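Local coordinates for protein Diedel (Drosophila melanogaster, PDB 3ZZO), which acts as a secreted immune cytokine that promotes survival after Sindbis virus infection by suppressing the immune deficiency pathway and limits intestinal stem cell proliferation after bacterial infection, at residues Phe11-Asp14 with Ala20-Ala23; Cys31-Cys36 with Gln70-Arg75. One frame throughout, in Å; residues are numbered along the deposited sequence.

Contact 1: Phe11-Asp14 with Ala20-Ala23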
ATOM      1  N   PHE A  11       8.621  -5.626  -4.323  1.00  6.55           N
ATOM      2  CA  PHE A  11       8.677  -6.972  -3.761  1.00  6.80           C
ATOM      3  C   PHE A  11       8.696  -7.998  -4.877  1.00  6.37           C
ATOM      4  O   PHE A  11       8.310  -7.702  -6.021  1.00  7.76           O
ATOM      5  CB  PHE A  11       7.453  -7.209  -2.855  1.00  6.59           C
ATOM      6  CG  PHE A  11       6.114  -7.142  -3.575  1.00  6.66           C
ATOM      7  CD1 PHE A  11       5.498  -5.912  -3.814  1.00  6.89           C
ATOM      8  CD2 PHE A  11       5.488  -8.302  -4.013  1.00  6.82           C
ATOM      9  CE1 PHE A  11       4.304  -5.872  -4.504  1.00  7.19           C
ATOM     10  CE2 PHE A  11       4.273  -8.245  -4.709  1.00  6.56           C
ATOM     11  CZ  PHE A  11       3.694  -7.027  -4.943  1.00  7.32           C
ATOM     12  N   LYS A  12       9.079  -9.204  -4.537  1.00  7.26           N
ATOM     13  CA  LYS A  12       8.948 -10.358  -5.419  1.00  7.41           C
ATOM     14  C   LYS A  12       7.948 -11.316  -4.781  1.00  7.60           C
ATOM     15  O   LYS A  12       7.531 -11.131  -3.640  1.00  7.82           O
ATOM     16  CB  LYS A  12      10.301 -10.996  -5.703  1.00  7.75           C
ATOM     17  CG  LYS A  12      11.110 -10.152  -6.661  1.00  9.49           C
ATOM     18  CD  LYS A  12      12.560 -10.653  -6.890  1.00 11.29           C
ATOM     19  CE  LYS A  12      13.315  -9.729  -7.862  1.00 13.34           C
ATOM     20  NZ  LYS A  12      14.759 -10.067  -7.899  1.00 16.08           N
ATOM     21  N   MET A  13       7.498 -12.297  -5.551  1.00  7.85           N
ATOM     22  CA  MET A  13       6.437 -13.211  -5.128  1.00  8.71           C
ATOM     23  C   MET A  13       6.862 -14.636  -5.414  1.00  8.81           C
ATOM     24  O   MET A  13       7.295 -14.952  -6.522  1.00  9.58           O
ATOM     25  CB  MET A  13       5.150 -12.934  -5.969  1.00  9.70           C
ATOM     26  CG  MET A  13       4.597 -11.555  -5.759  1.00  9.44           C
ATOM     27  SD  MET A  13       3.147 -11.248  -6.746  1.00  9.33           S
ATOM     28  CE  MET A  13       1.926 -12.185  -5.823  1.00  9.26           C
ATOM     29  N   ASP A  14       6.675 -15.518  -4.465  1.00  9.09           N
ATOM     30  CA  ASP A  14       6.944 -16.930  -4.697  1.00 10.31           C
ATOM     31  C   ASP A  14       5.880 -17.626  -5.508  1.00  9.47           C
ATOM     32  O   ASP A  14       6.155 -18.560  -6.248  1.00 10.54           O
ATOM     33  CB  ASP A  14       7.092 -17.650  -3.370  1.00 11.59           C
ATOM     34  CG  ASP A  14       8.290 -17.189  -2.574  1.00 14.15           C
ATOM     35  OD1 ASP A  14       9.321 -16.782  -3.171  1.00 15.93           O
ATOM     36  OD2 ASP A  14       8.125 -17.173  -1.365  1.00 21.09           O
ATOM     37  N   ALA A  20      -2.295 -10.242  -9.018  1.00  9.75           N
ATOM     38  CA  ALA A  20      -3.110 -10.953  -8.017  1.00 10.25           C
ATOM     39  C   ALA A  20      -3.207 -10.171  -6.723  1.00 10.87           C
ATOM     40  O   ALA A  20      -4.123 -10.376  -5.945  1.00 12.61           O
ATOM     41  CB  ALA A  20      -2.504 -12.307  -7.731  1.00 10.68           C
ATOM     42  N   VAL A  21      -2.240  -9.313  -6.455  1.00  9.46           N
ATOM     43  CA  VAL A  21      -2.235  -8.516  -5.227  1.00  9.90           C
ATOM     44  C   VAL A  21      -2.399  -7.045  -5.542  1.00  8.83           C
ATOM     45  O   VAL A  21      -2.091  -6.179  -4.716  1.00  9.89           O
ATOM     46  CB  VAL A  21      -0.992  -8.827  -4.353  1.00  9.68           C
ATOM     47  CG1 VAL A  21      -0.963 -10.282  -3.906  1.00 11.07           C
ATOM     48  CG2 VAL A  21       0.317  -8.427  -5.067  1.00  9.39           C
ATOM     49  N   ARG A  22      -2.938  -6.756  -6.742  1.00  9.30           N
ATOM     50  CA  ARG A  22      -3.240  -5.378  -7.180  1.00 10.29           C
ATOM     51  C   ARG A  22      -1.985  -4.526  -7.283  1.00  9.76           C
ATOM     52  O   ARG A  22      -2.027  -3.329  -7.060  1.00 11.31           O
ATOM     53  CB  ARG A  22      -4.339  -4.740  -6.305  1.00 12.45           C
ATOM     54  CG  ARG A  22      -5.683  -5.385  -6.460  1.00 17.80           C
ATOM     55  CD  ARG A  22      -6.764  -4.483  -5.866  1.00 22.26           C
ATOM     56  NE  ARG A  22      -6.707  -3.132  -6.410  1.00 24.94           N
ATOM     57  N   ALA A  23      -0.857  -5.160  -7.633  1.00  8.56           N
ATOM     58  CA  ALA A  23       0.412  -4.518  -7.872  1.00  7.89           C
ATOM     59  C   ALA A  23       0.647  -4.463  -9.351  1.00  8.80           C
ATOM     60  O   ALA A  23      -0.090  -5.069 -10.122  1.00 10.30           O
ATOM     61  CB  ALA A  23       1.523  -5.268  -7.150  1.00  8.08           C
TER
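With chi1 at 62°, the ring of Phe11 is set between its own backbone N and carbonyl carbon and runs out from strand 6-13 to meet Val21 and Ala23. Two residues further on, Met13 starts beside its backbone N, extends, and then turns at chi3 (76°), a bend that swings the terminal methyl round to face Val21. The far end of the Phe11 ring does most of the touching. Its CZ lies 3.6 Å from Ala23 CB, a methyl that sits at the ring edge, near the ring plane, and CZ also lies 3.7 Å from Val21 CG2, which comes in obliquely. Val21 divides its two branches: CG2 goes to the phenylalanine, while CG1 meets Met13 CE at 4.0 Å, the two side chains reaching toward each other tip to tip. A beta-branched valine suits this place because one short side chain serves two neighbours, and alanine suits the ring edge because a single methyl lets the backbone of the loop run close by. Methionine, long and unbranched, spans a similar gap with a flexible chain that ends in a methyl. Around the pair, Tyr79 touches both Met13 and Val21, and Val33 of the adjacent strand touches both Phe11 and Ala23. Every contact between 11-14 and 20-23 is made by carbon atoms of apolar side chains, so between these two segments shape and the exclusion of water probably do the holding.

Contact 2: Cys31-Cys36 with Gln70-Arg75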
ATOM      1  N   CYS A  31       7.640  -6.595  -8.490  1.00  7.24           N
ATOM      2  CA  CYS A  31       6.364  -5.900  -8.528  1.00  7.05           C
ATOM      3  C   CYS A  31       6.469  -4.621  -7.724  1.00  7.23           C
ATOM      4  O   CYS A  31       7.325  -4.517  -6.826  1.00  7.47           O
ATOM      5  CB  CYS A  31       5.272  -6.728  -7.836  1.00  7.87           C
ATOM      6  SG  CYS A  31       5.024  -8.406  -8.413  1.00  8.99           S
ATOM      7  N   GLU A  32       5.605  -3.662  -8.003  1.00  7.37           N
ATOM      8  CA  GLU A  32       5.517  -2.465  -7.184  1.00  7.86           C
ATOM      9  C   GLU A  32       4.066  -2.148  -6.889  1.00  7.22           C
ATOM     10  O   GLU A  32       3.182  -2.376  -7.706  1.00  7.92           O
ATOM     11  CB  GLU A  32       6.196  -1.300  -7.868  1.00 11.08           C
ATOM     12  CG  GLU A  32       5.616  -0.869  -9.076  1.00 16.99           C
ATOM     13  CD  GLU A  32       6.387   0.291  -9.781  1.00 19.65           C
ATOM     14  OE1 GLU A  32       7.646   0.249  -9.789  1.00 25.74           O
ATOM     15  OE2 GLU A  32       5.732   1.267 -10.314  1.00 25.11           O
ATOM     16  N   VAL A  33       3.835  -1.606  -5.710  1.00  7.05           N
ATOM     17  CA  VAL A  33       2.491  -1.248  -5.290  1.00  7.38           C
ATOM     18  C   VAL A  33       2.580  -0.060  -4.323  1.00  6.83           C
ATOM     19  O   VAL A  33       3.554   0.086  -3.583  1.00  8.09           O
ATOM     20  CB  VAL A  33       1.797  -2.468  -4.621  1.00  7.64           C
ATOM     21  CG1 VAL A  33       2.472  -2.879  -3.295  1.00  8.15           C
ATOM     22  CG2 VAL A  33       0.285  -2.232  -4.427  1.00  8.05           C
ATOM     23  N   THR A  34       1.523   0.752  -4.295  1.00  6.37           N
ATOM     24  CA  THR A  34       1.373   1.830  -3.331  1.00  6.20           C
ATOM     25  C   THR A  34       0.230   1.412  -2.425  1.00  6.23           C
ATOM     26  O   THR A  34      -0.877   1.194  -2.915  1.00  6.63           O
ATOM     27  CB  THR A  34       1.065   3.156  -4.018  1.00  7.25           C
ATOM     28  OG1 THR A  34       2.133   3.463  -4.911  1.00  8.68           O
ATOM     29  CG2 THR A  34       0.944   4.272  -3.039  1.00  8.17           C
ATOM     30  N   ILE A  35       0.492   1.324  -1.114  1.00  6.10           N
ATOM     31  CA  ILE A  35      -0.479   0.833  -0.147  1.00  6.05           C
ATOM     32  C   ILE A  35      -0.819   1.878   0.887  1.00  5.97           C
ATOM     33  O   ILE A  35      -0.077   2.811   1.161  1.00  6.36           O
ATOM     34  CB  ILE A  35       0.057  -0.442   0.566  1.00  5.89           C
ATOM     35  CG1 ILE A  35       1.332  -0.163   1.372  1.00  6.40           C
ATOM     36  CG2 ILE A  35       0.219  -1.582  -0.414  1.00  6.95           C
ATOM     37  CD1 ILE A  35       1.737  -1.268   2.332  1.00  7.32           C
ATOM     38  N   CYS A  36      -1.982   1.660   1.506  1.00  6.01           N
ATOM     39  CA  CYS A  36      -2.382   2.327   2.722  1.00  6.01           C
ATOM     40  C   CYS A  36      -2.025   1.464   3.935  1.00  6.29           C
ATOM     41  O   CYS A  36      -1.435   0.381   3.788  1.00  6.23           O
ATOM     42  CB  CYS A  36      -3.886   2.646   2.678  1.00  6.19           C
ATOM     43  SG  CYS A  36      -4.378   3.684   1.273  1.00  6.50           S
ATOM     44  N   GLN A  70       4.016  -4.648   6.542  1.00  5.88           N
ATOM     45  CA  GLN A  70       3.938  -5.893   7.321  1.00  6.06           C
ATOM     46  C   GLN A  70       2.583  -6.557   7.128  1.00  6.13           C
ATOM     47  O   GLN A  70       2.489  -7.778   6.965  1.00  6.03           O
ATOM     48  CB  GLN A  70       4.215  -5.514   8.793  1.00  6.51           C
ATOM     49  CG  GLN A  70       4.395  -6.700   9.712  1.00  6.67           C
ATOM     50  CD  GLN A  70       4.904  -6.271  11.064  1.00  7.46           C
ATOM     51  OE1 GLN A  70       5.219  -5.106  11.290  1.00  8.79           O
ATOM     52  NE2 GLN A  70       5.095  -7.208  11.975  1.00  8.48           N
ATOM     53  N   GLU A  71       1.531  -5.751   7.071  1.00  6.17           N
ATOM     54  CA  GLU A  71       0.176  -6.245   6.792  1.00  6.12           C
ATOM     55  C   GLU A  71      -0.002  -6.680   5.328  1.00  6.18           C
ATOM     56  O   GLU A  71      -0.710  -7.637   5.059  1.00  6.33           O
ATOM     57  CB  GLU A  71      -0.855  -5.207   7.172  1.00  6.61           C
ATOM     58  CG  GLU A  71      -2.254  -5.727   7.098  1.00  8.31           C
ATOM     59  CD  GLU A  71      -3.249  -4.970   7.907  1.00 11.05           C
ATOM     60  OE1 GLU A  71      -2.873  -4.106   8.712  1.00 14.58           O
ATOM     61  OE2 GLU A  71      -4.474  -5.245   7.727  1.00 13.15           O
ATOM     62  N   PHE A  72       0.649  -5.984   4.393  1.00  6.01           N
ATOM     63  CA  PHE A  72       0.642  -6.400   2.989  1.00  5.88           C
ATOM     64  C   PHE A  72       1.207  -7.813   2.860  1.00  6.20           C
ATOM     65  O   PHE A  72       0.637  -8.667   2.179  1.00  6.43           O
ATOM     66  CB  PHE A  72       1.469  -5.416   2.143  1.00  6.48           C
ATOM     67  CG  PHE A  72       1.528  -5.791   0.693  1.00  6.49           C
ATOM     68  CD1 PHE A  72       0.442  -5.602  -0.112  1.00  7.25           C
ATOM     69  CD2 PHE A  72       2.673  -6.333   0.136  1.00  8.28           C
ATOM     70  CE1 PHE A  72       0.494  -5.961  -1.469  1.00  8.11           C
ATOM     71  CE2 PHE A  72       2.703  -6.715  -1.199  1.00  8.86           C
ATOM     72  CZ  PHE A  72       1.614  -6.511  -1.978  1.00  8.84           C
ATOM     73  N   VAL A  73       2.303  -8.099   3.561  1.00  5.82           N
ATOM     74  CA  VAL A  73       2.866  -9.444   3.564  1.00  6.23           C
ATOM     75  C   VAL A  73       1.890 -10.421   4.229  1.00  6.13           C
ATOM     76  O   VAL A  73       1.628 -11.499   3.719  1.00  6.70           O
ATOM     77  CB  VAL A  73       4.245  -9.479   4.260  1.00  6.28           C
ATOM     78  CG1 VAL A  73       4.779 -10.903   4.328  1.00  7.36           C
ATOM     79  CG2 VAL A  73       5.219  -8.575   3.523  1.00  7.03           C
ATOM     80  N   ARG A  74       1.363 -10.024   5.393  1.00  6.00           N
ATOM     81  CA  ARG A  74       0.494 -10.923   6.181  1.00  6.44           C
ATOM     82  C   ARG A  74      -0.730 -11.332   5.397  1.00  6.12           C
ATOM     83  O   ARG A  74      -1.061 -12.514   5.332  1.00  7.20           O
ATOM     84  CB  ARG A  74       0.087 -10.222   7.464  1.00  6.30           C
ATOM     85  CG  ARG A  74      -0.519 -11.173   8.485  1.00  7.18           C
ATOM     86  CD  ARG A  74      -1.021 -10.475   9.733  1.00  7.94           C
ATOM     87  NE  ARG A  74       0.049  -9.756  10.403  1.00  7.89           N
ATOM     88  CZ  ARG A  74       0.189  -8.452  10.487  1.00  8.22           C
ATOM     89  NH1 ARG A  74      -0.738  -7.599  10.036  1.00  8.87           N
ATOM     90  NH2 ARG A  74       1.270  -7.963  11.060  1.00  8.79           N
ATOM     91  N   ARG A  75      -1.437 -10.367   4.835  1.00  6.43           N
ATOM     92  CA  ARG A  75      -2.702 -10.693   4.173  1.00  7.64           C
ATOM     93  C   ARG A  75      -2.516 -11.459   2.871  1.00  7.99           C
ATOM     94  O   ARG A  75      -3.446 -12.072   2.374  1.00 10.30           O
ATOM     95  CB  ARG A  75      -3.571  -9.481   4.067  1.00 11.41           C
ATOM     96  CG  ARG A  75      -3.164  -8.507   3.111  1.00 12.09           C
ATOM     97  CD  ARG A  75      -4.010  -7.177   3.362  1.00 13.56           C
ATOM     98  NE  ARG A  75      -5.428  -7.405   3.197  1.00 15.27           N
ATOM     99  CZ  ARG A  75      -6.401  -6.768   3.911  1.00 17.88           C
ATOM    100  NH1 ARG A  75      -6.164  -5.834   4.839  1.00 15.40           N
ATOM    101  NH2 ARG A  75      -7.632  -7.108   3.685  1.00 19.29           N
TER
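Apolar packing accounts for the whole of the join between Val33 and Ile35 on the strand and Phe72 on the helix. Val33 CG1 lies over one face of the Phe72 ring, 3.9 Å above its plane and displaced toward the rim, with CZ its nearest ring atom at 4.0 Å. The side chains of Ile35 and Phe72 run at a slant to each other: Ile35 CG2 comes within 4.0 Å of Phe72 CD1, and Ile35 CD1 lies 4.2 Å from Phe72 CB, at the root of the side chain. Phe72 can reach this far because CG stands anti to the backbone N (chi1 179°), directing the flat ring from the helix down to the sheet. Alternate strand residues share one side, so Val33 and Ile35 both present branched aliphatic groups to it.

Aromatic packing continues the core, since the ring of Phe72 also meets that of Phe11 edge-to-face. Polar interactions lie beside the apolar join, not within it. Arg75 NH1 forms a salt bridge of 3.4 Å with Glu71 OE2, one turn earlier, and a hydrogen bond to the backbone O of Asp38; long charged side chains suit this more solvent-accessible part of the helix.

Disulfides tie both ends of the strand segment, Cys31 to Cys18 and Cys36 to Cys47. A helix laid over an antiparallel sheet, with an aromatic side chain reaching from one to the other, matches the ferredoxin-like fold of subdomain SD1.

In the fold
The centres of contacts 1 and 2 lie about 9 Å apart, and the two adjoin in one hydrophobic core. They come in series: along the chain, contact 1 is complete before strand 31-35 begins, and the helix that packs on that strand follows only after a long, largely irregular excursion. Strands 6-13 and 31-35 are antiparallel neighbours in the four-stranded sheet, and among the backbone bonds between them is the probable one from Cys31 N to Phe11 O (2.8 Å). Local loop closure and distant helix packing are thereby combined on one sheet, and the touching rings of Phe11 and Phe72 are consistent with a shared interior for the small SD1 subdomain of this secreted cytokine.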